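PDB 3O0D: triacylglycerol lipase from Yarrowia lipolytica, which probably hydrolyses the ester bonds of triacylglycerols, as an extracellular, glycosylated lipase of the alpha/beta-hydrolase class. Local coordinates for residues Y21-N26 with A48-V53; A25-C30 with T35-P40; G196-V201 with Q266-K271; N261-Q266 with K271-G276. All coordinates share one frame; numbering follows the deposited sequence.

Contact 1 (Y21-N26 with A48-V53)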
loop_
_atom_site.group_PDB
_atom_site.type_symbol
_atom_site.label_atom_id
_atom_site.label_comp_id
_atom_site.label_asym_id
_atom_site.label_seq_id
_atom_site.Cartn_x
_atom_site.Cartn_y
_atom_site.Cartn_z
ATOM N N TYR A 21 -6.480 8.487 1.587
ATOM C CA TYR A 21 -5.613 7.318 1.978
ATOM C C TYR A 21 -4.157 7.849 2.006
ATOM O O TYR A 21 -3.330 7.465 2.912
ATOM C CB TYR A 21 -5.841 6.022 1.152
ATOM C CG TYR A 21 -7.208 5.525 1.546
ATOM C CD1 TYR A 21 -7.390 4.828 2.755
ATOM C CD2 TYR A 21 -8.311 5.872 0.791
ATOM C CE1 TYR A 21 -8.606 4.476 3.189
ATOM C CE2 TYR A 21 -9.584 5.500 1.256
ATOM C CZ TYR A 21 -9.693 4.826 2.447
ATOM O OH TYR A 21 -10.933 4.465 2.904
ATOM N N ALA A 22 -3.821 8.790 1.150
ATOM C CA ALA A 22 -2.484 9.317 1.314
ATOM C C ALA A 22 -2.266 9.957 2.670
ATOM O O ALA A 22 -1.186 9.870 3.255
ATOM C CB ALA A 22 -2.145 10.376 0.156
ATOM N N ARG A 23 -3.261 10.678 3.159
ATOM C CA ARG A 23 -3.143 11.266 4.451
ATOM C C ARG A 23 -3.061 10.213 5.580
ATOM O O ARG A 23 -2.300 10.353 6.440
ATOM C CB ARG A 23 -4.291 12.208 4.797
ATOM C CG ARG A 23 -4.511 13.391 3.885
ATOM C CD ARG A 23 -5.501 14.333 4.549
ATOM N NE ARG A 23 -6.032 15.345 3.678
ATOM C CZ ARG A 23 -5.421 16.458 3.355
ATOM N NH1 ARG A 23 -4.243 16.757 3.827
ATOM N NH2 ARG A 23 -6.033 17.287 2.563
ATOM N N LEU A 24 -3.890 9.200 5.534
ATOM C CA LEU A 24 -3.869 8.176 6.568
ATOM C C LEU A 24 -2.473 7.505 6.573
ATOM O O LEU A 24 -1.955 7.180 7.679
ATOM C CB LEU A 24 -4.934 7.105 6.341
ATOM C CG LEU A 24 -6.294 7.726 6.732
ATOM C CD1 LEU A 24 -7.407 6.768 6.118
ATOM C CD2 LEU A 24 -6.597 8.003 8.271
ATOM N N ALA A 25 -1.982 7.205 5.383
ATOM C CA ALA A 25 -0.578 6.613 5.307
ATOM C C ALA A 25 0.431 7.509 5.900
ATOM O O ALA A 25 1.373 7.018 6.597
ATOM C CB ALA A 25 -0.235 6.361 3.869
ATOM N N ASN A 26 0.343 8.813 5.659
ATOM C CA ASN A 26 1.290 9.824 6.257
ATOM C C ASN A 26 1.278 9.795 7.725
ATOM O O ASN A 26 2.342 9.815 8.360
ATOM C CB ASN A 26 0.949 11.207 5.611
ATOM C CG ASN A 26 1.424 12.383 6.399
ATOM O OD1 ASN A 26 1.285 12.450 7.611
ATOM N ND2 ASN A 26 1.899 13.406 5.669
ATOM N N ALA A 48 -5.997 16.136 11.778
ATOM C CA ALA A 48 -7.117 17.101 11.904
ATOM C C ALA A 48 -8.173 16.940 10.812
ATOM O O ALA A 48 -9.314 17.407 11.048
ATOM C CB ALA A 48 -6.647 18.566 11.900
ATOM N N HIS A 49 -7.867 16.270 9.746
ATOM C CA HIS A 49 -8.879 15.989 8.679
ATOM C C HIS A 49 -9.759 14.796 8.951
ATOM O O HIS A 49 -10.571 14.413 8.058
ATOM C CB HIS A 49 -8.156 15.707 7.326
ATOM C CG HIS A 49 -7.604 16.926 6.691
ATOM N ND1 HIS A 49 -6.393 17.494 7.027
ATOM C CD2 HIS A 49 -8.123 17.686 5.690
ATOM C CE1 HIS A 49 -6.206 18.587 6.304
ATOM N NE2 HIS A 49 -7.216 18.698 5.459
ATOM N N PHE A 50 -9.683 14.219 10.200
ATOM C CA PHE A 50 -10.408 12.984 10.474
ATOM C C PHE A 50 -11.294 13.052 11.729
ATOM O O PHE A 50 -11.003 12.410 12.797
ATOM C CB PHE A 50 -9.373 11.865 10.653
ATOM C CG PHE A 50 -8.801 11.475 9.349
ATOM C CD1 PHE A 50 -9.527 10.749 8.454
ATOM C CD2 PHE A 50 -7.584 12.094 8.948
ATOM C CE1 PHE A 50 -9.023 10.412 7.165
ATOM C CE2 PHE A 50 -7.072 11.883 7.645
ATOM C CZ PHE A 50 -7.768 11.042 6.754
ATOM N N PRO A 51 -12.414 13.777 11.658
ATOM C CA PRO A 51 -13.304 13.878 12.830
ATOM C C PRO A 51 -13.922 12.475 13.064
ATOM O O PRO A 51 -14.234 11.703 12.145
ATOM C CB PRO A 51 -14.436 14.868 12.383
ATOM C CG PRO A 51 -14.370 14.784 10.804
ATOM C CD PRO A 51 -12.886 14.535 10.447
ATOM N N ASN A 52 -14.196 12.230 14.326
ATOM C CA ASN A 52 -14.820 10.962 14.771
ATOM C C ASN A 52 -14.005 9.744 14.537
ATOM O O ASN A 52 -14.513 8.632 14.388
ATOM C CB ASN A 52 -16.220 10.821 14.133
ATOM C CG ASN A 52 -17.245 10.357 15.139
ATOM O OD1 ASN A 52 -16.957 9.842 16.225
ATOM N ND2 ASN A 52 -18.591 10.506 14.722
ATOM N N VAL A 53 -12.656 9.941 14.547
ATOM C CA VAL A 53 -11.765 8.797 14.426
ATOM C C VAL A 53 -11.134 8.626 15.789
ATOM O O VAL A 53 -10.797 9.597 16.465
ATOM C CB VAL A 53 -10.679 9.047 13.380
ATOM C CG1 VAL A 53 -9.487 8.004 13.480
ATOM C CG2 VAL A 53 -11.281 8.984 11.929
#

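Contact 2 (A25-C30 with T35-P40)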
loop_
_atom_site.group_PDB
_atom_site.type_symbol
_atom_site.label_atom_id
_atom_site.label_comp_id
_atom_site.label_asym_id
_atom_site.label_seq_id
_atom_site.Cartn_x
_atom_site.Cartn_y
_atom_site.Cartn_z
ATOM N N ALA A 25 -1.982 7.205 5.383
ATOM C CA ALA A 25 -0.578 6.613 5.307
ATOM C C ALA A 25 0.431 7.509 5.900
ATOM O O ALA A 25 1.373 7.018 6.597
ATOM C CB ALA A 25 -0.235 6.361 3.869
ATOM N N ASN A 26 0.343 8.813 5.659
ATOM C CA ASN A 26 1.290 9.824 6.257
ATOM C C ASN A 26 1.278 9.795 7.725
ATOM O O ASN A 26 2.342 9.815 8.360
ATOM C CB ASN A 26 0.949 11.207 5.611
ATOM C CG ASN A 26 1.424 12.383 6.399
ATOM O OD1 ASN A 26 1.285 12.450 7.611
ATOM N ND2 ASN A 26 1.899 13.406 5.669
ATOM N N ILE A 27 0.074 9.599 8.327
ATOM C CA ILE A 27 -0.038 9.542 9.771
ATOM C C ILE A 27 0.748 8.312 10.374
ATOM O O ILE A 27 1.115 8.335 11.578
ATOM C CB ILE A 27 -1.570 9.610 10.161
ATOM C CG1 ILE A 27 -2.018 11.028 9.785
ATOM C CG2 ILE A 27 -1.785 9.409 11.738
ATOM C CD1 ILE A 27 -3.612 11.053 9.689
ATOM N N GLY A 28 1.034 7.343 9.568
ATOM C CA GLY A 28 1.771 6.141 10.013
ATOM C C GLY A 28 3.168 6.590 10.420
ATOM O O GLY A 28 3.770 5.931 11.295
ATOM N N TYR A 29 3.657 7.709 9.894
ATOM C CA TYR A 29 4.966 8.212 10.284
ATOM C C TYR A 29 4.954 8.991 11.608
ATOM O O TYR A 29 5.963 9.374 12.081
ATOM C CB TYR A 29 5.622 8.995 9.128
ATOM C CG TYR A 29 5.909 8.132 7.927
ATOM C CD1 TYR A 29 7.082 7.465 7.833
ATOM C CD2 TYR A 29 5.034 7.993 6.894
ATOM C CE1 TYR A 29 7.372 6.685 6.792
ATOM C CE2 TYR A 29 5.316 7.227 5.840
ATOM C CZ TYR A 29 6.521 6.525 5.785
ATOM O OH TYR A 29 6.876 5.721 4.740
ATOM N N CYS A 30 3.772 9.170 12.192
ATOM C CA CYS A 30 3.610 9.713 13.545
ATOM C C CYS A 30 3.750 8.613 14.644
ATOM O O CYS A 30 3.540 8.964 15.827
ATOM C CB CYS A 30 2.273 10.510 13.738
ATOM S SG CYS A 30 2.257 11.958 12.582
ATOM N N THR A 35 7.908 10.563 18.253
ATOM C CA THR A 35 6.624 11.092 17.772
ATOM C C THR A 35 5.481 10.472 18.577
ATOM O O THR A 35 5.679 9.585 19.396
ATOM C CB THR A 35 6.317 10.793 16.261
ATOM O OG1 THR A 35 7.491 10.735 15.431
ATOM C CG2 THR A 35 5.360 11.803 15.728
ATOM N N LYS A 36 4.261 10.902 18.333
ATOM C CA LYS A 36 3.136 10.201 18.914
ATOM C C LYS A 36 1.842 10.560 18.190
ATOM O O LYS A 36 1.759 11.636 17.680
ATOM C CB LYS A 36 2.961 10.731 20.324
ATOM C CG LYS A 36 2.568 9.627 21.243
ATOM C CD LYS A 36 2.568 10.108 22.690
ATOM C CE LYS A 36 1.125 10.298 23.149
ATOM N NZ LYS A 36 0.804 9.688 24.486
ATOM N N ILE A 37 0.868 9.666 18.211
ATOM C CA ILE A 37 -0.502 10.120 17.846
ATOM C C ILE A 37 -1.226 10.212 19.214
ATOM O O ILE A 37 -1.262 9.144 19.919
ATOM C CB ILE A 37 -1.202 9.044 16.994
ATOM C CG1 ILE A 37 -0.560 8.883 15.600
ATOM C CG2 ILE A 37 -2.726 9.459 16.827
ATOM C CD1 ILE A 37 -0.957 7.668 14.873
ATOM N N PHE A 38 -1.656 11.395 19.631
ATOM C CA PHE A 38 -2.412 11.499 20.918
ATOM C C PHE A 38 -3.876 10.990 20.715
ATOM O O PHE A 38 -4.411 11.267 19.694
ATOM C CB PHE A 38 -2.387 12.953 21.341
ATOM C CG PHE A 38 -1.008 13.416 21.727
ATOM C CD1 PHE A 38 -0.106 13.879 20.782
ATOM C CD2 PHE A 38 -0.614 13.327 23.086
ATOM C CE1 PHE A 38 1.200 14.275 21.187
ATOM C CE2 PHE A 38 0.652 13.697 23.493
ATOM C CZ PHE A 38 1.572 14.169 22.549
ATOM N N LYS A 39 -4.466 10.215 21.649
ATOM C CA LYS A 39 -5.932 9.878 21.625
ATOM C C LYS A 39 -6.707 11.203 21.768
ATOM O O LYS A 39 -6.287 12.139 22.496
ATOM C CB LYS A 39 -6.281 8.790 22.714
ATOM C CG LYS A 39 -5.785 7.304 22.358
ATOM C CD LYS A 39 -5.878 6.295 23.546
ATOM C CE LYS A 39 -5.857 4.803 23.112
ATOM N NZ LYS A 39 -4.524 4.342 22.588
ATOM N N PRO A 40 -7.862 11.343 21.058
ATOM C CA PRO A 40 -8.434 10.313 20.234
ATOM C C PRO A 40 -7.684 10.120 19.006
ATOM O O PRO A 40 -7.431 8.977 18.665
ATOM C CB PRO A 40 -9.865 10.855 19.897
ATOM C CG PRO A 40 -10.067 11.964 20.729
ATOM C CD PRO A 40 -8.717 12.537 21.098
#

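Contact 3 (G196-V201 with Q266-K271)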
loop_
_atom_site.group_PDB
_atom_site.type_symbol
_atom_site.label_atom_id
_atom_site.label_comp_id
_atom_site.label_asym_id
_atom_site.label_seq_id
_atom_site.Cartn_x
_atom_site.Cartn_y
_atom_site.Cartn_z
ATOM N N GLY A 196 3.025 -15.614 -11.280
ATOM C CA GLY A 196 1.989 -16.359 -10.569
ATOM C C GLY A 196 1.238 -15.570 -9.516
ATOM O O GLY A 196 0.013 -15.550 -9.565
ATOM N N PHE A 197 1.958 -14.935 -8.570
ATOM C CA PHE A 197 1.359 -14.139 -7.519
ATOM C C PHE A 197 0.558 -12.969 -8.156
ATOM O O PHE A 197 -0.612 -12.758 -7.828
ATOM C CB PHE A 197 2.458 -13.604 -6.617
ATOM C CG PHE A 197 1.987 -12.601 -5.589
ATOM C CD1 PHE A 197 1.334 -12.982 -4.447
ATOM C CD2 PHE A 197 2.169 -11.231 -5.850
ATOM C CE1 PHE A 197 0.925 -12.038 -3.514
ATOM C CE2 PHE A 197 1.745 -10.213 -4.907
ATOM C CZ PHE A 197 1.149 -10.603 -3.773
ATOM N N ALA A 198 1.174 -12.274 -9.097
ATOM C CA ALA A 198 0.519 -11.043 -9.647
ATOM C C ALA A 198 -0.818 -11.435 -10.310
ATOM O O ALA A 198 -1.817 -10.755 -10.140
ATOM C CB ALA A 198 1.460 -10.411 -10.657
ATOM N N ASN A 199 -0.829 -12.502 -11.110
ATOM C CA ASN A 199 -2.035 -12.878 -11.817
ATOM C C ASN A 199 -3.095 -13.434 -10.888
ATOM O O ASN A 199 -4.313 -13.193 -11.118
ATOM C CB ASN A 199 -1.701 -13.840 -12.953
ATOM C CG ASN A 199 -0.893 -13.174 -14.063
ATOM O OD1 ASN A 199 0.100 -13.739 -14.553
ATOM N ND2 ASN A 199 -1.316 -11.965 -14.490
ATOM N N TRP A 200 -2.659 -14.077 -9.805
ATOM C CA TRP A 200 -3.550 -14.623 -8.849
ATOM C C TRP A 200 -4.230 -13.483 -8.068
ATOM O O TRP A 200 -5.469 -13.486 -7.890
ATOM C CB TRP A 200 -2.805 -15.599 -7.958
ATOM C CG TRP A 200 -3.628 -16.048 -6.730
ATOM C CD1 TRP A 200 -4.640 -16.994 -6.734
ATOM C CD2 TRP A 200 -3.492 -15.625 -5.404
ATOM N NE1 TRP A 200 -5.132 -17.153 -5.489
ATOM C CE2 TRP A 200 -4.463 -16.322 -4.643
ATOM C CE3 TRP A 200 -2.661 -14.710 -4.749
ATOM C CZ2 TRP A 200 -4.589 -16.153 -3.257
ATOM C CZ3 TRP A 200 -2.804 -14.534 -3.387
ATOM C CH2 TRP A 200 -3.772 -15.240 -2.652
ATOM N N VAL A 201 -3.418 -12.477 -7.660
ATOM C CA VAL A 201 -3.942 -11.250 -7.018
ATOM C C VAL A 201 -4.964 -10.585 -7.968
ATOM O O VAL A 201 -6.034 -10.154 -7.483
ATOM C CB VAL A 201 -2.820 -10.314 -6.680
ATOM C CG1 VAL A 201 -3.421 -8.887 -6.262
ATOM C CG2 VAL A 201 -2.011 -10.915 -5.513
ATOM N N GLN A 266 -4.115 1.200 -17.263
ATOM C CA GLN A 266 -4.326 -0.293 -17.588
ATOM C C GLN A 266 -3.021 -1.042 -17.409
ATOM O O GLN A 266 -1.910 -0.506 -17.525
ATOM C CB GLN A 266 -4.844 -0.521 -18.937
ATOM C CG GLN A 266 -6.248 0.114 -19.163
ATOM C CD GLN A 266 -7.364 -0.631 -18.573
ATOM O OE1 GLN A 266 -7.205 -1.387 -17.633
ATOM N NE2 GLN A 266 -8.580 -0.376 -19.086
ATOM N N GLY A 267 -3.179 -2.317 -17.105
ATOM C CA GLY A 267 -2.051 -3.272 -17.170
ATOM C C GLY A 267 -1.142 -3.445 -16.000
ATOM O O GLY A 267 -1.126 -2.681 -15.017
ATOM N N GLN A 268 -0.232 -4.415 -16.141
ATOM C CA GLN A 268 0.661 -4.641 -15.050
ATOM C C GLN A 268 1.964 -3.813 -15.222
ATOM O O GLN A 268 2.772 -3.745 -14.291
ATOM C CB GLN A 268 0.979 -6.189 -14.896
ATOM C CG GLN A 268 -0.277 -6.974 -14.427
ATOM C CD GLN A 268 -0.114 -8.478 -14.555
ATOM O OE1 GLN A 268 -0.712 -9.279 -13.773
ATOM N NE2 GLN A 268 0.652 -8.873 -15.554
ATOM N N SER A 269 2.179 -3.308 -16.429
ATOM C CA SER A 269 3.259 -2.342 -16.694
ATOM C C SER A 269 2.792 -1.404 -17.771
ATOM O O SER A 269 2.229 -1.831 -18.794
ATOM C CB SER A 269 4.581 -3.102 -17.051
ATOM O OG SER A 269 5.594 -2.245 -17.598
ATOM N N ASN A 270 2.968 -0.075 -17.567
ATOM C CA ASN A 270 2.352 0.865 -18.498
ATOM C C ASN A 270 3.307 2.044 -18.683
ATOM O O ASN A 270 3.621 2.758 -17.709
ATOM C CB ASN A 270 1.008 1.288 -17.904
ATOM C CG ASN A 270 0.208 2.192 -18.807
ATOM O OD1 ASN A 270 0.740 3.033 -19.512
ATOM N ND2 ASN A 270 -1.149 1.958 -18.833
ATOM N N LYS A 271 3.785 2.223 -19.908
ATOM C CA LYS A 271 4.850 3.234 -20.124
ATOM C C LYS A 271 4.254 4.623 -20.052
ATOM O O LYS A 271 5.013 5.660 -20.088
ATOM C CB LYS A 271 5.508 3.073 -21.494
ATOM C CG LYS A 271 6.306 1.779 -21.660
ATOM C CD LYS A 271 7.664 1.765 -21.090
ATOM C CE LYS A 271 8.441 0.454 -21.561
ATOM N NZ LYS A 271 8.577 0.168 -23.069
#

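Contact 4 (N261-Q266 with K271-G276)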
loop_
_atom_site.group_PDB
_atom_site.type_symbol
_atom_site.label_atom_id
_atom_site.label_comp_id
_atom_site.label_asym_id
_atom_site.label_seq_id
_atom_site.Cartn_x
_atom_site.Cartn_y
_atom_site.Cartn_z
ATOM N N ASN A 261 -4.241 15.385 -13.640
ATOM C CA ASN A 261 -2.928 14.723 -13.687
ATOM C C ASN A 261 -2.842 13.533 -12.746
ATOM O O ASN A 261 -1.746 12.961 -12.559
ATOM C CB ASN A 261 -1.852 15.708 -13.370
ATOM C CG ASN A 261 -1.529 16.520 -14.602
ATOM O OD1 ASN A 261 -0.487 16.296 -15.329
ATOM N ND2 ASN A 261 -2.393 17.441 -14.886
ATOM N N VAL A 262 -3.976 13.018 -12.298
ATOM C CA VAL A 262 -3.960 11.710 -11.627
ATOM C C VAL A 262 -4.780 10.741 -12.578
ATOM O O VAL A 262 -5.963 11.029 -12.867
ATOM C CB VAL A 262 -4.629 11.804 -10.260
ATOM C CG1 VAL A 262 -4.652 10.402 -9.502
ATOM C CG2 VAL A 262 -4.029 12.875 -9.318
ATOM N N VAL A 263 -4.182 9.645 -13.038
ATOM C CA VAL A 263 -4.817 8.876 -14.114
ATOM C C VAL A 263 -4.888 7.405 -13.645
ATOM O O VAL A 263 -4.035 6.947 -12.861
ATOM C CB VAL A 263 -4.099 9.016 -15.485
ATOM C CG1 VAL A 263 -4.248 10.469 -16.014
ATOM C CG2 VAL A 263 -2.572 8.579 -15.367
ATOM N N MET A 264 -5.878 6.665 -14.184
ATOM C CA MET A 264 -5.948 5.230 -13.897
ATOM C C MET A 264 -5.264 4.515 -15.060
ATOM O O MET A 264 -5.522 4.817 -16.233
ATOM C CB MET A 264 -7.453 4.838 -13.916
ATOM C CG MET A 264 -8.379 5.641 -12.973
ATOM S SD MET A 264 -7.848 5.498 -11.281
ATOM C CE MET A 264 -8.317 3.753 -10.860
ATOM N N CYS A 265 -4.313 3.609 -14.749
ATOM C CA CYS A 265 -3.473 2.999 -15.798
ATOM C C CYS A 265 -3.965 1.588 -16.015
ATOM O O CYS A 265 -4.149 0.929 -15.026
ATOM C CB CYS A 265 -2.040 2.884 -15.218
ATOM S SG CYS A 265 -1.448 4.590 -14.784
ATOM N N GLN A 266 -4.115 1.200 -17.263
ATOM C CA GLN A 266 -4.326 -0.293 -17.588
ATOM C C GLN A 266 -3.021 -1.042 -17.409
ATOM O O GLN A 266 -1.910 -0.506 -17.525
ATOM C CB GLN A 266 -4.844 -0.521 -18.937
ATOM C CG GLN A 266 -6.248 0.114 -19.163
ATOM C CD GLN A 266 -7.364 -0.631 -18.573
ATOM O OE1 GLN A 266 -7.205 -1.387 -17.633
ATOM N NE2 GLN A 266 -8.580 -0.376 -19.086
ATOM N N LYS A 271 3.785 2.223 -19.908
ATOM C CA LYS A 271 4.850 3.234 -20.124
ATOM C C LYS A 271 4.254 4.623 -20.052
ATOM O O LYS A 271 5.013 5.660 -20.088
ATOM C CB LYS A 271 5.508 3.073 -21.494
ATOM C CG LYS A 271 6.306 1.779 -21.660
ATOM C CD LYS A 271 7.664 1.765 -21.090
ATOM C CE LYS A 271 8.441 0.454 -21.561
ATOM N NZ LYS A 271 8.577 0.168 -23.069
ATOM N N GLN A 272 2.911 4.741 -20.014
ATOM C CA GLN A 272 2.359 6.089 -19.744
ATOM C C GLN A 272 2.396 6.415 -18.249
ATOM O O GLN A 272 2.155 7.585 -17.818
ATOM C CB GLN A 272 0.912 6.154 -20.270
ATOM C CG GLN A 272 0.820 6.431 -21.729
ATOM C CD GLN A 272 1.216 7.872 -22.037
ATOM O OE1 GLN A 272 0.684 8.830 -21.418
ATOM N NE2 GLN A 272 2.107 8.051 -23.007
ATOM N N CYS A 273 2.682 5.419 -17.431
ATOM C CA CYS A 273 2.701 5.477 -15.980
ATOM C C CYS A 273 4.113 5.184 -15.387
ATOM O O CYS A 273 5.038 5.598 -15.968
ATOM C CB CYS A 273 1.612 4.631 -15.344
ATOM S SG CYS A 273 0.057 5.116 -16.136
ATOM N N SER A 274 4.210 4.520 -14.245
ATOM C CA SER A 274 5.527 4.283 -13.550
ATOM C C SER A 274 6.603 3.691 -14.452
ATOM O O SER A 274 7.775 4.134 -14.425
ATOM C CB SER A 274 5.389 3.259 -12.464
ATOM O OG SER A 274 4.957 3.864 -11.317
ATOM N N ALA A 275 6.187 2.690 -15.265
ATOM C CA ALA A 275 7.142 2.004 -16.147
ATOM C C ALA A 275 7.809 2.938 -17.128
ATOM O O ALA A 275 8.890 2.595 -17.701
ATOM C CB ALA A 275 6.486 0.788 -16.890
ATOM N N GLY A 276 7.154 4.052 -17.451
ATOM C CA GLY A 276 7.697 5.089 -18.358
ATOM C C GLY A 276 8.557 6.202 -17.696
ATOM O O GLY A 276 9.009 7.145 -18.451
#

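Contact 1 (Y21-N26 with A48-V53)
Arg23 and Leu24, neighbours on helix 12-27, each meet a ring of the loop that leads into strand 53-60, and the two meetings illustrate how one helical turn can serve both a core and a surface. The buried half belongs to Leu24 and Phe50. Leu24 CD2 sits over one face of the Phe50 ring, 3.7 Å from its centroid, while Leu24 CG comes to 3.6 Å from Phe50 CZ. Arg23 CB approaches the same ring at its edge, in the ring plane, so that Phe50 is bounded by methyl and methylene groups from two successive residues. The Leu24 side chain also packs on Thr159 of strand 155-161.

The outer half is a stack at the surface. Extended from CG to NE, the Arg23 chain runs outward until a turn at chi4 (-81°) lays the guanidinium flat on the His49 imidazole, with planes 9° apart and centres 3.6 Å apart. Arg23 NH2 and His49 NE2 are 3.4 Å apart, but this is face contact and not a hydrogen bond. Each polar group has its hydrogen bond elsewhere: Arg23 NH1 bonds to Gln46 OE1, and His49 ND1 to Leu45 O. With an alanine in place of Arg23, the exposed imidazole would probably lose the flat partner over its face, and Gln46 OE1 the bond from NH1.

Chemically, dispersion between hydrocarbon and ring secures the inner side, whereas the outer side pairs a cation with an imidazole whose ND1 is engaged with a carbonyl, an arrangement likely to disfavour protonation of the histidine beside the guanidinium.

Contact 2 (A25-C30 with T35-P40)
Ile27 and Cys30, in the segment where helix 12-27 gives way to a turn, face Ile37 and Thr35 across a short connection in the N-terminal region of this alpha/beta-hydrolase. The segment 35-40 has no regular structure, so side chains and one carbonyl do the joining.

Apolar contacts come first. Ile27 and Ile37 meet at about a right angle, the branch methyl CG2 of Ile27 lying 3.7 Å from CD1 at the end of Ile37. With Ile37 CG1 anti to its own carbonyl carbon (chi1 -68°) and CD1 extended beyond it, the tip of the side chain reaches the helix. Nearer its root, Ile37 CG1 also touches the methylene of Cys30. Both isoleucines rest on Tyr71 of strand 68-75. Replacing Ile37 with an alanine would probably open a gap beside Ile27 CG2 and Cys30 CB, and take away part of the packing against Tyr71.

Polar atoms come close without bonding across the contact. Cys30 O stands 3.2 Å from Lys36 N, but the angle is too poor for a hydrogen bond. Thr35 CB lies 3.4 Å from the same carbonyl oxygen, Cys30 O. The amide of Ile37 is spoken for elsewhere, by Glu58 OE1. Within segment 25-30, Cys30 N bonds to Ile27 O at 2.9 Å.

A covalent link leads out of the contact: Cys30 SG forms a disulfide with Cys299, tying this turn to the C-terminal tail. The sulfur therefore serves the tail, while the methylene of the same residue serves the loop: Cys30 CB lies 3.8 Å from Ile37 CG1.

Contact 3 (G196-V201 with Q266-K271)
Asn199 of helix 195-206 and Gln268, just before the edge strand 269-270, bring their amide ends together where a helix packs beside the outer margin of the mixed sheet of an alpha/beta-hydrolase. The two side chains cross at about a right angle, yet their amide planes are only 27° apart, so the terminal groups are turned nearly alike while the chains carrying them arrive from different directions. Gln268 gets there by reaching: extended beyond CG (chi2 168°), it spans the distance between loop and helix. As modelled, Asn199 ND2 lies 2.8 Å from Gln268 OE1, although the glutamine amide is probably turned over, which leaves the identity of the facing atom doubtful. The end of the glutamine also comes near the methyl of Ala198, making a small and buried junction of three residues.

On the helix side, Phe197 and Val201 turn to Ile173 of helix 163-177. On the sheet side, the chain after Gln268 runs alongside strand 3-8 as its parallel edge neighbour, and the backbone of Gln268 is bonded to that of Tyr2, a residue on which Asn199 also packs.

A side chain farther along also braces the turn. Asn270 bonds through ND2 to Glu6 O as well as to Gln266 O, the latter at 2.9 Å with an N-H...O angle of 158°, the donor lying in the carbonyl plane on a lone pair of Gln266 O.

Contact 4 (N261-Q266 with K271-G276)
Between the two segments no flat group takes part where Cys265 and Val263 meet Cys273; sulfur and aliphatic carbon make the whole contact. The ring-bearing neighbour of the bridge is Phe249 of strand 247-250, which packs on Cys265. The amide of Gln266 leads away from segment 271-276, and both its ends are occupied: OE1 by Val213 N and NE2 by Asp212 OD1.

At the centre is the disulfide, with Cys265 SG and Cys273 SG 2.1 Å apart. Its torsion about the S-S bond, -93°, is close to the relaxed right angle and has the left-handed sense. Each sulfur lies anti to the carbonyl carbon of its own residue and beside the backbone N (chi1 -60° for Cys265, -52° for Cys273), which points the two side chains at each other from backbones whose CA atoms are 6.7 Å apart. The alternation of strand 262-265 puts Val263 on the same side as Cys265, and Val263 CG2 touches Cys273 SG loosely at 4.4 Å. Met264, between them, turns the other way and packs on Val248 and Tyr223.

Beyond the bridge the chain curls into a 3-10 turn, in which Gly276 N bonds to Cys273 O at 3.0 Å. Ser274 N reaches out to Glu247 OE2 of strand 247-250. Cys273 also packs on Thr7 of strand 3-8 and on Glu247. The bridge thus fastens an irregular loop onto the strands of the sheet's margin, a short-range covalent staple of the sort common in secreted proteins such as this extracellular alpha/beta-hydrolase.

The four contacts form two clusters. Contacts 1 and 2, with centres about 9 Å apart, share Ala25 and Asn26 of helix 12-27 and touch where Phe50 meets Ile27. Contacts 3 and 4, with centres about 13 Å apart, share Gln266 and Lys271, and their segments alternate along the chain; strands 262-265 and 269-270 belong to the same mixed sheet, with strand 3-8 between them. The centres of contacts 2 and 3 lie about 32 Å apart, on opposite sides of the chain's centre. Contacts 1 and 2 close before the others open, so two remote regions of one sheet-centred fold are held separately, by near-neighbour contacts in 2 and 4 and by longer closures in 1 and 3.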